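Side-chain contacts in uncharacterized protein Q99UF4 (Staphylococcus aureus, PDB 3B2N), which is probably a DNA-binding response regulator of the LuxR family, represented here by its CheY-like receiver domain, which would be expected to control transcription: residues A[4-9]-A[21-26]; A[43-48]-A[76-81]. All coordinates share one frame; numbering follows the deposited sequence.

Contact 1: residues A[4-9]-A[21-26]; sequences TSLIIA and QLIKLH. With NA (sodium ion), chain B.
Lys24 O, at 2.2 Å from a bound sodium ion, follows directly on Ile23, the residue that joins this part of helix 13-26 to strand 4-9 through Leu6 and Ile8. The ion also holds water 1 and water 2, and Gly27 O supplies a second protein carbonyl. Water 1, 2.5 Å from the sodium, donates a hydrogen bond to Leu25 O, so a third backbone carbonyl is tied to the site indirectly.

Inward from the metal the chemistry turns wholly apolar. Ile23 offers two branches to the strand: with CG2 anti to its backbone N and CG1 anti to its carbonyl carbon (chi1 -73°), the methyl CG2 goes to one strand residue and the longer arm to the other. CG2 lies 3.6 Å from Leu6 CD2, and there the two side chains meet aslant. CD1, by contrast, meets Ile8 CD1 end to end at 3.9 Å. The Leu6 torsion chi1, -107°, departs from a staggered setting while its CD2 lies against Ile23 CG2. Phe29 and Ile54 touch both Leu6 and Ile23, while Ile110 of helix 110-121 also packs on Ile23.

This is the strand-to-helix half of the beta-alpha-beta unit formed by 4-9, 13-26 and 29-35. Its chemistry implies two separate tasks: dispersion and water exclusion seat the helix on the sheet, whereas the positive sodium probably offsets some of the negative potential of the carbonyl oxygens of Lys24 and Gly27.

Contact 2: residues A[43-48]-A[76-81]; sequences KLIEEY and LNIKVI
Ile45, on helix 38-48, turns its CG2 methyl to both Ile78 and Leu76, and most of the buried surface comes from these three side chains. The closest approach is Ile45 CG2 to Ile78 CD1, 3.3 Å, shorter than usual for two methyls; the two chains lean across one another rather than lying side by side. Ile78 gets there because its CG1 arm is extended (chi2 -172°), carrying CD1 towards the helix. Leu76 CD1 joins at a looser 4.3 Å from the same Ile45 methyl.

Between the two partners, Asn77 is the centre of an inverse gamma turn, with a weak bond from Ile78 N to Leu76 O. The turn leaves Leu76 and Ile78 both pointing their CB atoms at the helix just before strand 79-84 begins. Val53 and Val67 also pack on Ile45, and Ile71 on Leu76, so helix 64-73 shares in this hydrophobic cluster. At its margin, Glu46 OE1 forms a salt bridge with Lys74.

With methyl groups doing all the touching, the contact depends on shape and burial: a single branch of Ile45 fits helix 38-48 against the residues that lead into strand 79-84, and charge is left to the periphery.

Both contacts dock a helix on the one parallel sheet, but from opposite faces, as in the CheY-like fold. Contact 1 is wholly buried and joins a helix to the strand that precedes it, within a beta-alpha-beta unit; contact 2 bridges a longer gap in sequence and takes in a partly exposed leucine in the turn leading to its strand. Methyl packing runs through each, yet the polar borders differ: carbonyls, water and sodium beside contact 1, a carboxylate and a lysine beside contact 2. Strand 4-9 connects them, since Ile7, facing away from helix 13-26, places its CD1 3.6 Å from Leu44 O of helix 38-48.

Contact 1: residues A[4-9]-A[21-26]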
ATOM      1  N   THR A   4     -10.323   0.824 -10.514  1.00 42.03           N
ATOM      2  CA  THR A   4      -9.251   0.084  -9.876  1.00 38.88           C
ATOM      3  C   THR A   4      -9.558  -0.122  -8.376  1.00 37.92           C
ATOM      4  O   THR A   4      -9.860   0.846  -7.650  1.00 37.17           O
ATOM      5  CB  THR A   4      -7.955   0.834 -10.070  1.00 38.19           C
ATOM      6  OG1 THR A   4      -7.731   0.967 -11.481  1.00 37.67           O
ATOM      7  CG2 THR A   4      -6.824   0.086  -9.452  1.00 36.77           C
ATOM      8  N   SER A   5      -9.499  -1.372  -7.913  1.00 36.58           N
ATOM      9  CA  SER A   5      -9.702  -1.617  -6.478  1.00 36.17           C
ATOM     10  C   SER A   5      -8.411  -1.562  -5.661  1.00 34.14           C
ATOM     11  O   SER A   5      -7.348  -1.956  -6.133  1.00 32.40           O
ATOM     12  CB  SER A   5     -10.419  -2.934  -6.247  1.00 36.90           C
ATOM     13  OG  SER A   5      -9.724  -3.977  -6.895  1.00 34.46           O
ATOM     14  N   LEU A   6      -8.544  -1.076  -4.421  1.00 32.94           N
ATOM     15  CA  LEU A   6      -7.448  -0.830  -3.537  1.00 33.42           C
ATOM     16  C   LEU A   6      -7.777  -1.323  -2.137  1.00 32.30           C
ATOM     17  O   LEU A   6      -8.913  -1.178  -1.675  1.00 32.63           O
ATOM     18  CB  LEU A   6      -7.246   0.686  -3.372  1.00 35.67           C
ATOM     19  CG  LEU A   6      -6.103   1.462  -3.980  1.00 60.00           C
ATOM     20  CD1 LEU A   6      -6.308   1.436  -5.459  1.00 46.59           C
ATOM     21  CD2 LEU A   6      -6.197   2.894  -3.485  1.00 48.21           C
ATOM     22  N   ILE A   7      -6.760  -1.809  -1.440  1.00 28.77           N
ATOM     23  CA  ILE A   7      -6.821  -1.940   0.001  1.00 27.41           C
ATOM     24  C   ILE A   7      -5.721  -1.035   0.567  1.00 27.66           C
ATOM     25  O   ILE A   7      -4.627  -0.931  -0.005  1.00 28.36           O
ATOM     26  CB  ILE A   7      -6.659  -3.443   0.459  1.00 25.60           C
ATOM     27  CG1 ILE A   7      -7.903  -4.249   0.057  1.00 26.66           C
ATOM     28  CG2 ILE A   7      -6.342  -3.516   2.015  1.00 25.44           C
ATOM     29  CD1 ILE A   7      -7.891  -5.769   0.347  1.00 30.60           C
ATOM     30  N   ILE A   8      -5.993  -0.393   1.703  1.00 27.93           N
ATOM     31  CA  ILE A   8      -5.039   0.527   2.300  1.00 28.60           C
ATOM     32  C   ILE A   8      -4.715   0.056   3.674  1.00 30.16           C
ATOM     33  O   ILE A   8      -5.627  -0.159   4.490  1.00 30.57           O
ATOM     34  CB  ILE A   8      -5.571   1.961   2.406  1.00 29.75           C
ATOM     35  CG1 ILE A   8      -5.894   2.472   0.988  1.00 34.77           C
ATOM     36  CG2 ILE A   8      -4.491   2.871   3.178  1.00 26.07           C
ATOM     37  CD1 ILE A   8      -6.655   3.774   0.960  1.00 31.86           C
ATOM     38  N   ALA A   9      -3.434  -0.173   3.935  1.00 29.61           N
ATOM     39  CA  ALA A   9      -3.093  -0.572   5.303  1.00 28.47           C
ATOM     40  C   ALA A   9      -2.146   0.530   5.798  1.00 29.29           C
ATOM     41  O   ALA A   9      -1.044   0.716   5.247  1.00 30.48           O
ATOM     42  CB  ALA A   9      -2.400  -1.967   5.317  1.00 25.48           C
ATOM     43  N   GLN A  21     -10.572   8.575   1.914  1.00 26.56           N
ATOM     44  CA  GLN A  21     -11.456   9.581   1.291  1.00 27.39           C
ATOM     45  C   GLN A  21     -10.853  10.291   0.094  1.00 28.66           C
ATOM     46  O   GLN A  21     -11.546  10.491  -0.931  1.00 29.60           O
ATOM     47  CB  GLN A  21     -11.982  10.591   2.317  1.00 25.12           C
ATOM     48  CG  GLN A  21     -12.893   9.885   3.349  1.00 29.99           C
ATOM     49  CD  GLN A  21     -13.300  10.823   4.470  1.00 31.95           C
ATOM     50  OE1 GLN A  21     -12.625  11.825   4.749  1.00 32.20           O
ATOM     51  NE2 GLN A  21     -14.432  10.536   5.080  1.00 31.28           N
ATOM     52  N   LEU A  22      -9.588  10.682   0.218  1.00 27.89           N
ATOM     53  CA  LEU A  22      -8.983  11.539  -0.835  1.00 30.94           C
ATOM     54  C   LEU A  22      -8.581  10.727  -2.047  1.00 32.50           C
ATOM     55  O   LEU A  22      -8.721  11.182  -3.171  1.00 35.89           O
ATOM     56  CB  LEU A  22      -7.754  12.282  -0.306  1.00 31.68           C
ATOM     57  CG  LEU A  22      -8.119  13.406   0.662  1.00 38.65           C
ATOM     58  CD1 LEU A  22      -6.871  13.973   1.290  1.00 32.51           C
ATOM     59  CD2 LEU A  22      -8.876  14.465  -0.118  1.00 32.69           C
ATOM     60  N   ILE A  23      -8.060   9.524  -1.835  1.00 30.66           N
ATOM     61  CA  ILE A  23      -7.749   8.695  -2.986  1.00 30.81           C
ATOM     62  C   ILE A  23      -8.957   8.461  -3.921  1.00 29.50           C
ATOM     63  O   ILE A  23      -8.815   8.531  -5.147  1.00 28.64           O
ATOM     64  CB  ILE A  23      -7.071   7.362  -2.588  1.00 30.93           C
ATOM     65  CG1 ILE A  23      -5.637   7.632  -2.147  1.00 33.10           C
ATOM     66  CG2 ILE A  23      -7.066   6.394  -3.806  1.00 34.09           C
ATOM     67  CD1 ILE A  23      -4.991   6.366  -1.392  1.00 32.00           C
ATOM     68  N   LYS A  24     -10.133   8.199  -3.357  1.00 29.28           N
ATOM     69  CA  LYS A  24     -11.337   8.059  -4.144  1.00 31.59           C
ATOM     70  C   LYS A  24     -11.728   9.344  -4.896  1.00 34.23           C
ATOM     71  O   LYS A  24     -12.284   9.259  -5.991  1.00 35.82           O
ATOM     72  CB  LYS A  24     -12.512   7.613  -3.272  1.00 34.25           C
ATOM     73  CG  LYS A  24     -12.561   6.106  -3.071  1.00 52.74           C
ATOM     74  CD  LYS A  24     -13.794   5.670  -2.291  1.00 53.38           C
ATOM     75  CE  LYS A  24     -13.879   6.358  -0.918  1.00 47.31           C
ATOM     76  NZ  LYS A  24     -14.831   5.596  -0.047  1.00 60.43           N
ATOM     77  N   LEU A  25     -11.470  10.511  -4.310  1.00 33.27           N
ATOM     78  CA  LEU A  25     -11.771  11.790  -4.969  1.00 32.55           C
ATOM     79  C   LEU A  25     -10.715  12.207  -6.022  1.00 33.97           C
ATOM     80  O   LEU A  25     -11.058  12.878  -6.995  1.00 33.08           O
ATOM     81  CB  LEU A  25     -11.935  12.901  -3.945  1.00 29.89           C
ATOM     82  CG  LEU A  25     -13.157  12.794  -3.021  1.00 27.52           C
ATOM     83  CD1 LEU A  25     -13.078  13.795  -1.917  1.00 30.54           C
ATOM     84  CD2 LEU A  25     -14.414  12.975  -3.760  1.00 26.43           C
ATOM     85  N   HIS A  26      -9.448  11.827  -5.810  1.00 34.70           N
ATOM     86  CA  HIS A  26      -8.339  12.268  -6.686  1.00 36.28           C
ATOM     87  C   HIS A  26      -8.171  11.377  -7.913  1.00 38.39           C
ATOM     88  O   HIS A  26      -7.426  11.720  -8.839  1.00 39.34           O
ATOM     89  CB  HIS A  26      -6.999  12.370  -5.911  1.00 34.59           C
ATOM     90  CG  HIS A  26      -6.823  13.672  -5.185  1.00 34.69           C
ATOM     91  ND1 HIS A  26      -6.744  14.886  -5.840  1.00 34.16           N
ATOM     92  CD2 HIS A  26      -6.764  13.955  -3.865  1.00 31.52           C
ATOM     93  CE1 HIS A  26      -6.631  15.863  -4.951  1.00 36.72           C
ATOM     94  NE2 HIS A  26      -6.621  15.321  -3.740  1.00 33.74           N
TER
HETATM   95 NA    NA B 201     -12.909   9.439  -8.128  1.00 39.81          NA
HETATM   96  O   HOH W   1     -12.114  11.605  -9.132  1.00 32.92           O
HETATM   97  O   HOH W   2     -13.840   7.033  -7.525  1.00 40.20           O

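Contact 2: residues A[43-48]-A[76-81]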
ATOM      1  N   LYS A  43      -4.973 -10.841   5.271  1.00 32.66           N
ATOM      2  CA  LYS A  43      -6.217 -11.581   5.189  1.00 35.53           C
ATOM      3  C   LYS A  43      -7.223 -10.895   4.257  1.00 35.80           C
ATOM      4  O   LYS A  43      -7.810 -11.542   3.401  1.00 35.87           O
ATOM      5  CB  LYS A  43      -6.843 -11.838   6.584  1.00 36.63           C
ATOM      6  CG  LYS A  43      -5.988 -12.599   7.643  1.00 70.80           C
ATOM      7  CD  LYS A  43      -5.031 -13.703   7.113  1.00 51.70           C
ATOM      8  CE  LYS A  43      -5.727 -14.931   6.450  1.00 76.71           C
ATOM      9  NZ  LYS A  43      -6.093 -16.084   7.366  1.00 60.10           N
ATOM     10  N   LEU A  44      -7.412  -9.589   4.417  1.00 35.98           N
ATOM     11  CA  LEU A  44      -8.271  -8.810   3.513  1.00 35.55           C
ATOM     12  C   LEU A  44      -7.815  -8.951   2.051  1.00 35.00           C
ATOM     13  O   LEU A  44      -8.619  -9.184   1.161  1.00 35.33           O
ATOM     14  CB  LEU A  44      -8.291  -7.336   3.932  1.00 34.69           C
ATOM     15  CG  LEU A  44      -8.980  -7.090   5.269  1.00 44.81           C
ATOM     16  CD1 LEU A  44      -8.500  -5.814   5.920  1.00 32.48           C
ATOM     17  CD2 LEU A  44     -10.479  -7.069   5.066  1.00 34.49           C
ATOM     18  N   ILE A  45      -6.522  -8.816   1.818  1.00 34.04           N
ATOM     19  CA  ILE A  45      -5.960  -8.981   0.477  1.00 36.87           C
ATOM     20  C   ILE A  45      -6.318 -10.343  -0.149  1.00 39.60           C
ATOM     21  O   ILE A  45      -6.777 -10.406  -1.289  1.00 40.52           O
ATOM     22  CB  ILE A  45      -4.423  -8.725   0.508  1.00 37.18           C
ATOM     23  CG1 ILE A  45      -4.131  -7.246   0.809  1.00 37.69           C
ATOM     24  CG2 ILE A  45      -3.711  -9.142  -0.794  1.00 37.79           C
ATOM     25  CD1 ILE A  45      -2.680  -6.997   1.260  1.00 36.76           C
ATOM     26  N   GLU A  46      -6.131 -11.430   0.594  1.00 40.81           N
ATOM     27  CA  GLU A  46      -6.492 -12.760   0.074  1.00 42.35           C
ATOM     28  C   GLU A  46      -8.008 -12.916  -0.114  1.00 41.98           C
ATOM     29  O   GLU A  46      -8.455 -13.500  -1.094  1.00 41.95           O
ATOM     30  CB  GLU A  46      -5.936 -13.887   0.954  1.00 42.36           C
ATOM     31  CG  GLU A  46      -4.434 -13.962   0.934  1.00 64.95           C
ATOM     32  CD  GLU A  46      -3.869 -14.867   2.016  1.00 55.00           C
ATOM     33  OE1 GLU A  46      -2.836 -15.526   1.736  1.00 67.16           O
ATOM     34  OE2 GLU A  46      -4.451 -14.924   3.136  1.00 69.12           O
ATOM     35  N   GLU A  47      -8.790 -12.383   0.816  1.00 41.72           N
ATOM     36  CA  GLU A  47     -10.233 -12.384   0.672  1.00 43.64           C
ATOM     37  C   GLU A  47     -10.701 -11.594  -0.563  1.00 44.38           C
ATOM     38  O   GLU A  47     -11.512 -12.121  -1.343  1.00 43.83           O
ATOM     39  CB  GLU A  47     -10.929 -11.861   1.938  1.00 43.98           C
ATOM     40  CG  GLU A  47     -12.461 -11.907   1.884  1.00 67.98           C
ATOM     41  CD  GLU A  47     -13.146 -11.026   2.940  1.00 52.38           C
ATOM     42  OE1 GLU A  47     -14.400 -11.012   2.978  1.00 71.28           O
ATOM     43  OE2 GLU A  47     -12.451 -10.351   3.738  1.00 71.58           O
ATOM     44  N   TYR A  48     -10.208 -10.357  -0.741  1.00 43.29           N
ATOM     45  CA  TYR A  48     -10.782  -9.437  -1.757  1.00 43.17           C
ATOM     46  C   TYR A  48     -10.047  -9.363  -3.102  1.00 43.31           C
ATOM     47  O   TYR A  48     -10.607  -8.843  -4.072  1.00 43.42           O
ATOM     48  CB  TYR A  48     -10.936  -8.010  -1.218  1.00 43.46           C
ATOM     49  CG  TYR A  48     -12.015  -7.830  -0.188  1.00 49.64           C
ATOM     50  CD1 TYR A  48     -13.365  -7.772  -0.563  1.00 50.59           C
ATOM     51  CD2 TYR A  48     -11.690  -7.699   1.175  1.00 45.15           C
ATOM     52  CE1 TYR A  48     -14.368  -7.607   0.398  1.00 51.95           C
ATOM     53  CE2 TYR A  48     -12.660  -7.542   2.138  1.00 46.13           C
ATOM     54  CZ  TYR A  48     -14.009  -7.485   1.754  1.00 56.75           C
ATOM     55  OH  TYR A  48     -14.991  -7.314   2.714  1.00 51.96           O
ATOM     56  N   LEU A  76       0.698 -13.334  -6.316  1.00 36.36           N
ATOM     57  CA  LEU A  76      -0.580 -12.696  -6.479  1.00 36.84           C
ATOM     58  C   LEU A  76      -0.479 -11.572  -7.488  1.00 37.62           C
ATOM     59  O   LEU A  76       0.525 -10.860  -7.549  1.00 38.16           O
ATOM     60  CB  LEU A  76      -1.068 -12.157  -5.143  1.00 36.56           C
ATOM     61  CG  LEU A  76      -1.237 -13.165  -4.009  1.00 38.67           C
ATOM     62  CD1 LEU A  76      -1.847 -12.466  -2.774  1.00 36.08           C
ATOM     63  CD2 LEU A  76      -2.054 -14.392  -4.484  1.00 37.25           C
ATOM     64  N   ASN A  77      -1.528 -11.437  -8.285  1.00 37.55           N
ATOM     65  CA  ASN A  77      -1.627 -10.415  -9.305  1.00 38.94           C
ATOM     66  C   ASN A  77      -2.022  -9.034  -8.710  1.00 37.69           C
ATOM     67  O   ASN A  77      -3.138  -8.545  -8.889  1.00 37.67           O
ATOM     68  CB  ASN A  77      -2.642 -10.876 -10.349  1.00 41.09           C
ATOM     69  CG  ASN A  77      -2.614 -10.036 -11.573  1.00 51.33           C
ATOM     70  OD1 ASN A  77      -1.563  -9.532 -11.960  1.00 51.97           O
ATOM     71  ND2 ASN A  77      -3.767  -9.863 -12.199  1.00 47.22           N
ATOM     72  N   ILE A  78      -1.091  -8.425  -7.997  1.00 35.64           N
ATOM     73  CA  ILE A  78      -1.398  -7.264  -7.160  1.00 35.35           C
ATOM     74  C   ILE A  78      -0.237  -6.308  -7.251  1.00 33.37           C
ATOM     75  O   ILE A  78       0.893  -6.725  -7.025  1.00 32.76           O
ATOM     76  CB  ILE A  78      -1.613  -7.629  -5.652  1.00 35.35           C
ATOM     77  CG1 ILE A  78      -2.661  -8.737  -5.520  1.00 41.89           C
ATOM     78  CG2 ILE A  78      -2.026  -6.315  -4.798  1.00 30.87           C
ATOM     79  CD1 ILE A  78      -3.117  -9.065  -4.073  1.00 35.03           C
ATOM     80  N   LYS A  79      -0.523  -5.049  -7.597  1.00 33.27           N
ATOM     81  CA  LYS A  79       0.486  -3.983  -7.550  1.00 32.72           C
ATOM     82  C   LYS A  79       0.654  -3.507  -6.098  1.00 31.63           C
ATOM     83  O   LYS A  79      -0.332  -3.403  -5.333  1.00 30.37           O
ATOM     84  CB  LYS A  79       0.110  -2.826  -8.472  1.00 34.55           C
ATOM     85  CG  LYS A  79      -0.208  -3.224  -9.924  1.00 34.88           C
ATOM     86  CD  LYS A  79       1.016  -3.768 -10.561  1.00 42.23           C
ATOM     87  CE  LYS A  79       0.852  -3.862 -12.073  1.00 41.82           C
ATOM     88  NZ  LYS A  79       2.024  -4.610 -12.581  1.00 51.42           N
ATOM     89  N   VAL A  80       1.890  -3.264  -5.683  1.00 30.86           N
ATOM     90  CA  VAL A  80       2.095  -2.959  -4.267  1.00 32.77           C
ATOM     91  C   VAL A  80       2.871  -1.668  -4.164  1.00 32.57           C
ATOM     92  O   VAL A  80       4.004  -1.564  -4.693  1.00 32.70           O
ATOM     93  CB  VAL A  80       2.880  -4.097  -3.503  1.00 34.00           C
ATOM     94  CG1 VAL A  80       3.104  -3.697  -2.060  1.00 30.66           C
ATOM     95  CG2 VAL A  80       2.194  -5.485  -3.625  1.00 28.12           C
ATOM     96  N   ILE A  81       2.295  -0.707  -3.450  1.00 30.52           N
ATOM     97  CA  ILE A  81       2.977   0.548  -3.183  1.00 29.97           C
ATOM     98  C   ILE A  81       3.203   0.675  -1.677  1.00 30.54           C
ATOM     99  O   ILE A  81       2.241   0.610  -0.907  1.00 32.32           O
ATOM    100  CB  ILE A  81       2.133   1.719  -3.711  1.00 32.56           C
ATOM    101  CG1 ILE A  81       2.061   1.577  -5.250  1.00 35.65           C
ATOM    102  CG2 ILE A  81       2.781   3.068  -3.255  1.00 29.82           C
ATOM    103  CD1 ILE A  81       0.803   1.963  -5.838  1.00 44.65           C
TER